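Local atomic coordinates of galectin-1 (Bufo arenarum, PDB entry 1A78), a protein that binds beta-galactosides as a homodimeric lectin, probably recognises other complex carbohydrates, and may regulate apoptosis and cell differentiation. Residues 8-20 with 124-134. Residues are numbered along the deposited sequence; the frame is centred on the assembly and turned at random.
Sequences TNLNLKPGHCVEI and EGLAFKSITTE
Glu-19 O accepts two hydrogen bonds, from Thr-132 N at 3.0 Å and from a water. The same water donates to Glu-19 OE2 at 2.8 Å and accepts from Ser-130 OG and Thr-132 OG1. Glu-19 and Thr-132 form a hydrogen-bonded pair through their backbones. Their side chains run side by side on one face. Lys-21 forms a salt bridge with the Glu-19 carboxylate.

The antiparallel pairing of 16-20 with 127-133 continues to the chain end. There the C-terminal carboxylate of Glu-134 is held through both of its oxygens. His-16 ND1 donates to Glu-134 O at 2.9 Å, in a nearly straight bond (174°). That oxygen lies at the edge of the imidazole, almost in the ring plane. Chi1 -63° sets the ring beside the backbone N, and chi2 -91° turns its ND1 edge to the chain end. Cys-17 N donates to Glu-134 OXT at 2.9 Å, and Glu-134 N returns a bond to Cys-17 O. Glu-134 OE1 hydrogen-bonds a bound dithiothreitol, probably from the crystallisation liquor, whose pocket is formed mostly by this contact.

The face carrying Val-18, Ile-20, Ile-131 and Thr-133 is mostly apolar and turns into the beta sandwich. Val-18 CG2 packs on Ile-131 CG1 at 3.8 Å. From strand 8-12 of the opposing sheet, Leu-10 CD1 reaches both Ile-131 CD1 and Thr-133 CG2, each at 4.1 Å. Strand 127-133 pairs with the second subunit, so the sheet continues across the dimer. The two N-H donors at the terminus would favour a negatively charged carboxylate and fix its rotation.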
loop_
_atom_site.group_PDB
_atom_site.type_symbol
_atom_site.label_atom_id
_atom_site.label_comp_id
_atom_site.label_asym_id
_atom_site.label_seq_id
_atom_site.Cartn_x
_atom_site.Cartn_y
_atom_site.Cartn_z
ATOM N N THR A 8 6.306 1.021 1.945
ATOM C CA THR A 8 7.427 1.865 2.310
ATOM C C THR A 8 7.182 3.223 1.710
ATOM O O THR A 8 6.428 3.316 0.764
ATOM C CB THR A 8 8.709 1.281 1.792
ATOM O OG1 THR A 8 8.651 -0.145 1.957
ATOM C CG2 THR A 8 9.885 1.822 2.589
ATOM N N ASN A 9 7.787 4.275 2.258
ATOM C CA ASN A 9 7.562 5.644 1.767
ATOM C C ASN A 9 6.120 6.105 2.044
ATOM O O ASN A 9 5.578 6.909 1.295
ATOM C CB ASN A 9 7.778 5.740 0.254
ATOM C CG ASN A 9 9.155 6.191 -0.125
ATOM O OD1 ASN A 9 9.695 7.157 0.431
ATOM N ND2 ASN A 9 9.728 5.521 -1.122
ATOM N N LEU A 10 5.484 5.566 3.080
ATOM C CA LEU A 10 4.110 5.941 3.417
ATOM C C LEU A 10 4.007 7.435 3.745
ATOM O O LEU A 10 2.952 8.035 3.578
ATOM C CB LEU A 10 3.611 5.105 4.614
ATOM C CG LEU A 10 2.180 5.271 5.165
ATOM C CD1 LEU A 10 1.186 4.699 4.190
ATOM C CD2 LEU A 10 2.019 4.561 6.507
ATOM N N ASN A 11 5.100 8.020 4.222
ATOM C CA ASN A 11 5.165 9.434 4.613
ATOM C C ASN A 11 3.996 9.967 5.424
ATOM O O ASN A 11 3.404 10.985 5.078
ATOM C CB ASN A 11 5.412 10.342 3.400
ATOM C CG ASN A 11 5.782 11.770 3.805
ATOM O OD1 ASN A 11 6.848 12.001 4.392
ATOM N ND2 ASN A 11 4.896 12.729 3.520
ATOM N N LEU A 12 3.667 9.297 6.517
ATOM C CA LEU A 12 2.569 9.759 7.357
ATOM C C LEU A 12 3.139 10.812 8.291
ATOM O O LEU A 12 4.030 10.521 9.069
ATOM C CB LEU A 12 1.956 8.591 8.145
ATOM C CG LEU A 12 0.597 8.786 8.833
ATOM C CD1 LEU A 12 -0.523 8.974 7.805
ATOM C CD2 LEU A 12 0.295 7.582 9.697
ATOM N N LYS A 13 2.673 12.052 8.160
ATOM C CA LYS A 13 3.147 13.165 8.985
ATOM C C LYS A 13 2.093 13.409 10.029
ATOM O O LYS A 13 0.955 12.961 9.867
ATOM C CB LYS A 13 3.326 14.428 8.134
ATOM C CG LYS A 13 4.253 14.249 6.924
ATOM C CD LYS A 13 4.465 15.557 6.196
ATOM C CE LYS A 13 5.629 15.477 5.198
ATOM N NZ LYS A 13 6.956 15.180 5.847
ATOM N N PRO A 14 2.446 14.102 11.126
ATOM C CA PRO A 14 1.419 14.339 12.143
ATOM C C PRO A 14 0.196 15.067 11.583
ATOM O O PRO A 14 0.287 15.875 10.639
ATOM C CB PRO A 14 2.164 15.129 13.230
ATOM C CG PRO A 14 3.349 15.679 12.546
ATOM C CD PRO A 14 3.750 14.617 11.569
ATOM N N GLY A 15 -0.958 14.727 12.137
ATOM C CA GLY A 15 -2.186 15.325 11.688
ATOM C C GLY A 15 -2.726 14.580 10.502
ATOM O O GLY A 15 -3.579 15.107 9.808
ATOM N N HIS A 16 -2.197 13.396 10.204
ATOM C CA HIS A 16 -2.701 12.598 9.078
ATOM C C HIS A 16 -2.976 11.203 9.522
ATOM O O HIS A 16 -2.529 10.802 10.583
ATOM C CB HIS A 16 -1.732 12.602 7.928
ATOM C CG HIS A 16 -1.535 13.956 7.357
ATOM N ND1 HIS A 16 -2.296 14.436 6.316
ATOM C CD2 HIS A 16 -0.721 14.967 7.731
ATOM C CE1 HIS A 16 -1.957 15.687 6.071
ATOM N NE2 HIS A 16 -1.004 16.034 6.917
ATOM N N CYS A 17 -3.663 10.431 8.707
ATOM C CA CYS A 17 -3.991 9.102 9.137
ATOM C C CYS A 17 -3.942 8.096 8.024
ATOM O O CYS A 17 -3.860 8.465 6.859
ATOM C CB CYS A 17 -5.395 9.116 9.729
ATOM S SG CYS A 17 -6.649 9.521 8.505
ATOM N N VAL A 18 -3.978 6.826 8.402
ATOM C CA VAL A 18 -3.980 5.725 7.466
ATOM C C VAL A 18 -5.036 4.739 7.957
ATOM O O VAL A 18 -5.159 4.488 9.148
ATOM C CB VAL A 18 -2.545 5.080 7.302
ATOM C CG1 VAL A 18 -1.869 4.858 8.617
ATOM C CG2 VAL A 18 -2.618 3.795 6.543
ATOM N N GLU A 19 -5.860 4.257 7.048
ATOM C CA GLU A 19 -6.904 3.318 7.380
ATOM C C GLU A 19 -6.603 2.033 6.628
ATOM O O GLU A 19 -6.437 2.061 5.405
ATOM C CB GLU A 19 -8.256 3.872 6.917
ATOM C CG GLU A 19 -9.403 2.853 6.915
ATOM C CD GLU A 19 -10.535 3.242 5.972
ATOM O OE1 GLU A 19 -11.400 4.060 6.365
ATOM O OE2 GLU A 19 -10.557 2.725 4.831
ATOM N N ILE A 20 -6.499 0.920 7.346
ATOM C CA ILE A 20 -6.239 -0.369 6.726
ATOM C C ILE A 20 -7.534 -1.160 6.734
ATOM O O ILE A 20 -8.341 -1.004 7.635
ATOM C CB ILE A 20 -5.111 -1.157 7.449
ATOM C CG1 ILE A 20 -3.742 -0.728 6.922
ATOM C CG2 ILE A 20 -5.239 -2.652 7.187
ATOM C CD1 ILE A 20 -3.354 0.659 7.288
ATOM N N GLU A 124 0.599 -8.443 9.321
ATOM C CA GLU A 124 1.001 -9.815 9.546
ATOM C C GLU A 124 -0.254 -10.641 9.795
ATOM O O GLU A 124 -1.051 -10.312 10.678
ATOM C CB GLU A 124 1.900 -9.934 10.773
ATOM C CG GLU A 124 3.137 -9.045 10.837
ATOM C CD GLU A 124 3.821 -9.145 12.212
ATOM O OE1 GLU A 124 3.448 -10.057 12.997
ATOM O OE2 GLU A 124 4.717 -8.318 12.525
ATOM N N GLY A 125 -0.444 -11.693 9.010
ATOM C CA GLY A 125 -1.588 -12.555 9.213
ATOM C C GLY A 125 -2.954 -11.927 9.034
ATOM O O GLY A 125 -3.921 -12.312 9.695
ATOM N N LEU A 126 -3.045 -11.009 8.085
ATOM C CA LEU A 126 -4.283 -10.309 7.785
ATOM C C LEU A 126 -4.269 -10.121 6.266
ATOM O O LEU A 126 -3.259 -9.694 5.697
ATOM C CB LEU A 126 -4.257 -8.958 8.494
ATOM C CG LEU A 126 -5.484 -8.079 8.424
ATOM C CD1 LEU A 126 -6.634 -8.713 9.169
ATOM C CD2 LEU A 126 -5.142 -6.732 8.997
ATOM N N ALA A 127 -5.344 -10.529 5.600
ATOM C CA ALA A 127 -5.425 -10.384 4.146
ATOM C C ALA A 127 -5.746 -8.940 3.777
ATOM O O ALA A 127 -6.784 -8.417 4.154
ATOM C CB ALA A 127 -6.477 -11.337 3.553
ATOM N N PHE A 128 -4.826 -8.308 3.064
ATOM C CA PHE A 128 -4.951 -6.931 2.610
ATOM C C PHE A 128 -6.073 -6.718 1.584
ATOM O O PHE A 128 -6.293 -7.534 0.699
ATOM C CB PHE A 128 -3.600 -6.523 2.007
ATOM C CG PHE A 128 -3.613 -5.220 1.258
ATOM C CD1 PHE A 128 -3.546 -4.015 1.934
ATOM C CD2 PHE A 128 -3.677 -5.210 -0.133
ATOM C CE1 PHE A 128 -3.543 -2.820 1.242
ATOM C CE2 PHE A 128 -3.676 -4.025 -0.835
ATOM C CZ PHE A 128 -3.609 -2.827 -0.151
ATOM N N LYS A 129 -6.825 -5.645 1.737
ATOM C CA LYS A 129 -7.861 -5.330 0.764
ATOM C C LYS A 129 -7.607 -3.908 0.273
ATOM O O LYS A 129 -7.620 -3.660 -0.913
ATOM C CB LYS A 129 -9.274 -5.483 1.352
ATOM C CG LYS A 129 -9.646 -6.936 1.647
ATOM C CD LYS A 129 -11.150 -7.134 1.817
ATOM C CE LYS A 129 -11.512 -8.629 1.795
ATOM N NZ LYS A 129 -12.992 -8.907 1.701
ATOM N N SER A 130 -7.288 -3.009 1.198
ATOM C CA SER A 130 -7.016 -1.628 0.879
ATOM C C SER A 130 -6.301 -0.860 1.997
ATOM O O SER A 130 -6.285 -1.275 3.165
ATOM C CB SER A 130 -8.315 -0.921 0.472
ATOM O OG SER A 130 -9.179 -0.750 1.571
ATOM N N ILE A 131 -5.669 0.240 1.602
ATOM C CA ILE A 131 -4.954 1.137 2.483
ATOM C C ILE A 131 -5.270 2.538 1.959
ATOM O O ILE A 131 -5.169 2.786 0.760
ATOM C CB ILE A 131 -3.442 0.881 2.419
ATOM C CG1 ILE A 131 -2.690 1.921 3.243
ATOM C CG2 ILE A 131 -2.959 0.898 0.965
ATOM C CD1 ILE A 131 -1.276 1.495 3.573
ATOM N N THR A 132 -5.651 3.448 2.847
ATOM C CA THR A 132 -6.013 4.791 2.444
ATOM C C THR A 132 -5.393 5.839 3.342
ATOM O O THR A 132 -5.461 5.719 4.559
ATOM C CB THR A 132 -7.534 4.976 2.550
ATOM O OG1 THR A 132 -8.197 3.871 1.940
ATOM C CG2 THR A 132 -7.976 6.255 1.860
ATOM N N THR A 133 -4.769 6.851 2.755
ATOM C CA THR A 133 -4.199 7.930 3.548
ATOM C C THR A 133 -5.074 9.161 3.375
ATOM O O THR A 133 -5.747 9.333 2.350
ATOM C CB THR A 133 -2.723 8.263 3.211
ATOM O OG1 THR A 133 -2.413 7.892 1.855
ATOM C CG2 THR A 133 -1.807 7.563 4.185
ATOM N N GLU A 134 -5.066 10.000 4.393
ATOM C CA GLU A 134 -5.867 11.191 4.425
ATOM C C GLU A 134 -5.113 12.083 5.391
ATOM O O GLU A 134 -4.471 13.046 4.926
ATOM C CB GLU A 134 -7.228 10.807 4.982
ATOM C CG GLU A 134 -8.264 11.876 4.988
ATOM C CD GLU A 134 -9.621 11.328 5.416
ATOM O OE1 GLU A 134 -10.196 10.499 4.662
ATOM O OE2 GLU A 134 -10.104 11.721 6.511
ATOM O OXT GLU A 134 -5.063 11.741 6.590
HETATM O O HOH W 1 -8.611 1.164 3.617
#